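Local coordinates for Lmo0181 protein (Listeria monocytogenes serovar 1/2a, PDB 5F7V) that binds the cyclic glucan cycloalternan as the lipoprotein substrate-binding component of an ABC transporter, probably delivering it for uptake, at residues P176-K184 with W361-F372. Numbering follows the deposited sequence. Where two conformers were deposited one is given.
Sequences PVTMNEFYK and WNKISDYTNSEF. With GLC (alpha-D-glucopyranose), chain B.
The sugar-binding N-terminus of helix 179-187 is held across helix 361-376 in this periplasmic-binding-protein fold, where Met179 meets Trp361 and Asn369, and Asn180 meets Trp361. The two helix segments run nearly perpendicular, at 88°, with axes 10.0 Å apart. Thr178 is the N-cap, its OG1 accepting from Glu181 N, while Asn369 from the other helix serves the next backbone amide: Met179 N donates to Asn369 OD1 at 2.7 Å, in the plane of the amide carbonyl. Met179 is long and flexible enough to enter the neighbouring helix as a knob among Trp361, Ile364, Ser365 and Thr368. With CG anti to the backbone N (chi1 176°) and the chain bent beyond it, Met179 CG lies 3.5 Å from Trp361 CH2, and SD makes an oblique Met-aromatic contact with the Trp361 ring. Met179 CE lies 3.6 Å from Thr368 OG1.

Asn180 is suited to its place because one amide can serve protein and sugar at once. Trp361 NE1 donates in its ring plane to Asn180 OD1 (3.1 Å), and a water bridges that same oxygen to Ser365 OG; Asn180 ND2 donates to the glucose ring oxygen O5 at 3.0 Å and also to Glu77. Trp361 is thus a second-shell residue that helps to set the amide's rotation, together with the water and the bonds of ND2. Next to Asn180 in sequence, Glu181 OE1 accepts from glucose O6 (2.6 Å), and its other oxygen forms a salt bridge with Lys184.

At the far end, Phe372 turns its ring edge to the face of Phe182, planes 75° apart, and Val177 CG1 lies 4.0 Å from Phe372 CD2. These apolar groups continue into Leu212 of helix 206-220, and Phe182 also reaches Leu386 of helix 382-397. Strand 278-287 lines another side, where His279 packs edge-to-face with Tyr183 and Phe281 touches Asn180.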
loop_
_atom_site.group_PDB
_atom_site.type_symbol
_atom_site.label_atom_id
_atom_site.label_comp_id
_atom_site.label_asym_id
_atom_site.label_seq_id
_atom_site.Cartn_x
_atom_site.Cartn_y
_atom_site.Cartn_z
ATOM N N PRO A 176 -10.223 4.652 4.231
ATOM C CA PRO A 176 -10.310 5.370 2.947
ATOM C C PRO A 176 -11.502 4.893 2.110
ATOM O O PRO A 176 -11.870 3.733 2.100
ATOM C CB PRO A 176 -8.982 5.027 2.274
ATOM C CG PRO A 176 -8.059 4.690 3.415
ATOM C CD PRO A 176 -8.918 3.970 4.381
ATOM N N VAL A 177 -12.114 5.828 1.408
ATOM C CA VAL A 177 -13.159 5.531 0.431
ATOM C C VAL A 177 -12.586 5.881 -0.942
ATOM O O VAL A 177 -12.861 6.936 -1.488
ATOM C CB VAL A 177 -14.501 6.218 0.729
ATOM C CG1 VAL A 177 -15.572 5.629 -0.169
ATOM C CG2 VAL A 177 -14.853 5.977 2.192
ATOM N N THR A 178 -11.762 4.970 -1.441
ATOM C CA THR A 178 -10.949 5.158 -2.625
ATOM C C THR A 178 -10.993 3.881 -3.456
ATOM O O THR A 178 -11.388 2.833 -2.955
ATOM C CB THR A 178 -9.474 5.434 -2.257
ATOM O OG1 THR A 178 -8.996 4.256 -1.575
ATOM C CG2 THR A 178 -9.320 6.693 -1.437
ATOM N N MET A 179 -10.579 3.972 -4.718
ATOM C CA MET A 179 -10.462 2.777 -5.545
ATOM C C MET A 179 -9.546 1.755 -4.901
ATOM O O MET A 179 -9.836 0.557 -4.933
ATOM C CB MET A 179 -9.990 3.162 -6.961
ATOM C CG MET A 179 -9.765 1.941 -7.829
ATOM S SD MET A 179 -11.294 1.035 -8.220
ATOM C CE MET A 179 -11.518 1.594 -9.890
ATOM N N ASN A 180 -8.420 2.196 -4.339
ATOM C CA ASN A 180 -7.473 1.226 -3.765
ATOM C C ASN A 180 -8.078 0.504 -2.589
ATOM O O ASN A 180 -7.903 -0.711 -2.450
ATOM C CB ASN A 180 -6.174 1.897 -3.327
ATOM C CG ASN A 180 -4.967 1.395 -4.072
ATOM O OD1 ASN A 180 -5.018 1.144 -5.289
ATOM N ND2 ASN A 180 -3.870 1.236 -3.346
ATOM N N GLU A 181 -8.851 1.217 -1.774
ATOM C CA GLU A 181 -9.488 0.536 -0.642
ATOM C C GLU A 181 -10.629 -0.350 -1.129
ATOM O O GLU A 181 -10.916 -1.414 -0.586
ATOM C CB GLU A 181 -9.997 1.563 0.357
ATOM C CG GLU A 181 -10.330 0.956 1.714
ATOM C CD GLU A 181 -9.114 0.583 2.545
ATOM O OE1 GLU A 181 -7.935 0.897 2.180
ATOM O OE2 GLU A 181 -9.355 -0.016 3.628
ATOM N N PHE A 182 -11.312 0.140 -2.160
ATOM C CA PHE A 182 -12.564 -0.513 -2.575
ATOM C C PHE A 182 -12.367 -1.848 -3.227
ATOM O O PHE A 182 -13.246 -2.683 -3.072
ATOM C CB PHE A 182 -13.308 0.405 -3.522
ATOM C CG PHE A 182 -14.716 -0.064 -3.767
ATOM C CD1 PHE A 182 -15.613 -0.132 -2.705
ATOM C CD2 PHE A 182 -15.147 -0.464 -5.008
ATOM C CE1 PHE A 182 -16.906 -0.572 -2.871
ATOM C CE2 PHE A 182 -16.441 -0.911 -5.184
ATOM C CZ PHE A 182 -17.304 -0.977 -4.110
ATOM N N TYR A 183 -11.265 -2.100 -3.929
ATOM C CA TYR A 183 -11.197 -3.453 -4.515
ATOM C C TYR A 183 -11.145 -4.483 -3.388
ATOM O O TYR A 183 -11.623 -5.601 -3.534
ATOM C CB TYR A 183 -10.087 -3.647 -5.542
ATOM C CG TYR A 183 -8.648 -3.591 -5.081
ATOM C CD1 TYR A 183 -8.028 -4.692 -4.539
ATOM C CD2 TYR A 183 -7.886 -2.441 -5.202
ATOM C CE1 TYR A 183 -6.696 -4.674 -4.171
ATOM C CE2 TYR A 183 -6.560 -2.395 -4.846
ATOM C CZ TYR A 183 -5.989 -3.512 -4.313
ATOM O OH TYR A 183 -4.659 -3.477 -3.983
ATOM N N LYS A 184 -10.532 -4.127 -2.258
ATOM C CA LYS A 184 -10.553 -4.986 -1.064
ATOM C C LYS A 184 -11.925 -5.066 -0.411
ATOM O O LYS A 184 -12.402 -6.149 -0.111
ATOM C CB LYS A 184 -9.517 -4.466 -0.096
ATOM C CG LYS A 184 -9.528 -5.170 1.241
ATOM C CD LYS A 184 -8.636 -4.537 2.290
ATOM C CE LYS A 184 -9.055 -3.123 2.687
ATOM N NZ LYS A 184 -8.028 -2.505 3.566
ATOM N N TRP A 361 -4.455 1.968 -14.245
ATOM C CA TRP A 361 -4.936 1.949 -12.871
ATOM C C TRP A 361 -4.986 3.316 -12.219
ATOM O O TRP A 361 -6.008 3.673 -11.625
ATOM C CB TRP A 361 -4.058 1.046 -12.014
ATOM C CG TRP A 361 -4.552 0.923 -10.597
ATOM C CD1 TRP A 361 -3.977 1.410 -9.473
ATOM C CD2 TRP A 361 -5.740 0.262 -10.184
ATOM N NE1 TRP A 361 -4.732 1.072 -8.387
ATOM C CE2 TRP A 361 -5.824 0.345 -8.777
ATOM C CE3 TRP A 361 -6.762 -0.407 -10.855
ATOM C CZ2 TRP A 361 -6.862 -0.212 -8.050
ATOM C CZ3 TRP A 361 -7.814 -0.936 -10.134
ATOM C CH2 TRP A 361 -7.849 -0.862 -8.721
ATOM N N ASN A 362 -3.909 4.092 -12.292
ATOM C CA ASN A 362 -3.915 5.380 -11.615
ATOM C C ASN A 362 -4.940 6.346 -12.216
ATOM O O ASN A 362 -5.600 7.080 -11.462
ATOM C CB ASN A 362 -2.495 5.947 -11.518
ATOM C CG ASN A 362 -1.593 5.188 -10.526
ATOM O OD1 ASN A 362 -2.034 4.487 -9.597
ATOM N ND2 ASN A 362 -0.275 5.322 -10.730
ATOM N N LYS A 363 -5.129 6.295 -13.525
ATOM C CA LYS A 363 -6.090 7.141 -14.208
ATOM C C LYS A 363 -7.524 6.771 -13.816
ATOM O O LYS A 363 -8.346 7.640 -13.468
ATOM C CB LYS A 363 -5.873 6.984 -15.708
ATOM C CG LYS A 363 -6.769 7.913 -16.458
ATOM C CD LYS A 363 -7.010 7.515 -17.891
ATOM C CE LYS A 363 -5.756 7.259 -18.670
ATOM N NZ LYS A 363 -5.972 7.961 -19.965
ATOM N N ILE A 364 -7.852 5.481 -13.850
ATOM C CA ILE A 364 -9.192 5.062 -13.453
ATOM C C ILE A 364 -9.394 5.323 -11.959
ATOM O O ILE A 364 -10.498 5.684 -11.560
ATOM C CB ILE A 364 -9.611 3.642 -13.890
ATOM C CG1 ILE A 364 -8.872 2.519 -13.157
ATOM C CG2 ILE A 364 -9.502 3.529 -15.397
ATOM C CD1 ILE A 364 -9.368 1.128 -13.495
ATOM N N SER A 365 -8.342 5.185 -11.156
ATOM C CA SER A 365 -8.454 5.482 -9.737
ATOM C C SER A 365 -8.758 6.940 -9.468
ATOM O O SER A 365 -9.609 7.249 -8.638
ATOM C CB SER A 365 -7.158 5.046 -9.032
ATOM O OG SER A 365 -7.039 3.615 -9.058
ATOM N N ASP A 366 -8.111 7.825 -10.203
ATOM C CA ASP A 366 -8.392 9.233 -10.008
ATOM C C ASP A 366 -9.869 9.538 -10.259
ATOM O O ASP A 366 -10.499 10.298 -9.498
ATOM C CB ASP A 366 -7.520 10.094 -10.914
ATOM C CG ASP A 366 -6.062 10.117 -10.504
ATOM O OD1 ASP A 366 -5.649 9.762 -9.394
ATOM O OD2 ASP A 366 -5.280 10.520 -11.381
ATOM N N TYR A 367 -10.405 8.993 -11.349
ATOM C CA TYR A 367 -11.825 9.266 -11.662
ATOM C C TYR A 367 -12.757 8.711 -10.590
ATOM O O TYR A 367 -13.615 9.395 -10.058
ATOM C CB TYR A 367 -12.201 8.687 -13.028
ATOM C CG TYR A 367 -13.644 8.942 -13.362
ATOM C CD1 TYR A 367 -14.031 10.133 -13.962
ATOM C CD2 TYR A 367 -14.651 8.057 -13.002
ATOM C CE1 TYR A 367 -15.376 10.383 -14.245
ATOM C CE2 TYR A 367 -15.979 8.302 -13.265
ATOM C CZ TYR A 367 -16.346 9.472 -13.867
ATOM O OH TYR A 367 -17.692 9.735 -14.127
ATOM N N THR A 368 -12.542 7.454 -10.233
ATOM C CA THR A 368 -13.369 6.792 -9.242
ATOM C C THR A 368 -13.253 7.499 -7.909
ATOM O O THR A 368 -14.256 7.651 -7.206
ATOM C CB THR A 368 -12.986 5.316 -9.106
ATOM O OG1 THR A 368 -13.338 4.692 -10.351
ATOM C CG2 THR A 368 -13.696 4.594 -8.009
ATOM N N ASN A 369 -12.049 7.935 -7.542
ATOM C CA ASN A 369 -11.869 8.613 -6.268
ATOM C C ASN A 369 -12.639 9.911 -6.220
ATOM O O ASN A 369 -13.204 10.274 -5.191
ATOM C CB ASN A 369 -10.390 8.859 -5.962
ATOM C CG ASN A 369 -9.661 7.585 -5.639
ATOM O OD1 ASN A 369 -10.306 6.598 -5.331
ATOM N ND2 ASN A 369 -8.361 7.591 -5.682
ATOM N N SER A 370 -12.702 10.614 -7.347
ATOM C CA SER A 370 -13.494 11.848 -7.398
ATOM C C SER A 370 -14.982 11.491 -7.202
ATOM O O SER A 370 -15.674 12.186 -6.458
ATOM C CB SER A 370 -13.258 12.566 -8.726
ATOM O OG SER A 370 -14.140 13.662 -8.897
ATOM N N GLU A 371 -15.476 10.432 -7.845
ATOM C CA GLU A 371 -16.879 10.027 -7.676
ATOM C C GLU A 371 -17.165 9.654 -6.230
ATOM O O GLU A 371 -18.221 9.984 -5.709
ATOM C CB GLU A 371 -17.222 8.869 -8.606
ATOM C CG GLU A 371 -17.231 9.293 -10.069
ATOM C CD GLU A 371 -18.167 10.439 -10.397
ATOM O OE1 GLU A 371 -19.369 10.270 -10.069
ATOM O OE2 GLU A 371 -17.745 11.512 -10.892
ATOM N N PHE A 372 -16.252 8.937 -5.581
ATOM C CA PHE A 372 -16.453 8.549 -4.201
ATOM C C PHE A 372 -16.448 9.761 -3.275
ATOM O O PHE A 372 -17.275 9.832 -2.370
ATOM C CB PHE A 372 -15.406 7.537 -3.759
ATOM C CG PHE A 372 -15.537 6.165 -4.346
ATOM C CD1 PHE A 372 -16.572 5.768 -5.196
ATOM C CD2 PHE A 372 -14.572 5.220 -4.039
ATOM C CE1 PHE A 372 -16.648 4.491 -5.696
ATOM C CE2 PHE A 372 -14.625 3.948 -4.556
ATOM C CZ PHE A 372 -15.676 3.576 -5.378
HETATM C C1 GLC B . -2.708 3.536 -0.797
HETATM C C2 GLC B . -2.911 4.751 0.098
HETATM C C3 GLC B . -2.917 4.298 1.558
HETATM C C4 GLC B . -3.991 3.245 1.753
HETATM C C5 GLC B . -3.887 2.122 0.709
HETATM C C6 GLC B . -5.088 1.173 0.691
HETATM O O2 GLC B . -1.890 5.738 -0.135
HETATM O O3 GLC B . -3.196 5.466 2.343
HETATM O O4 GLC B . -3.859 2.626 3.043
HETATM O O5 GLC B . -3.773 2.605 -0.630
HETATM O O6 GLC B . -6.263 1.929 0.417
HETATM O O HOH W 1 -11.977 9.159 -2.813
HETATM O O HOH W 2 -5.692 3.528 -6.732
HETATM O O HOH W 3 -7.243 4.884 -4.917
#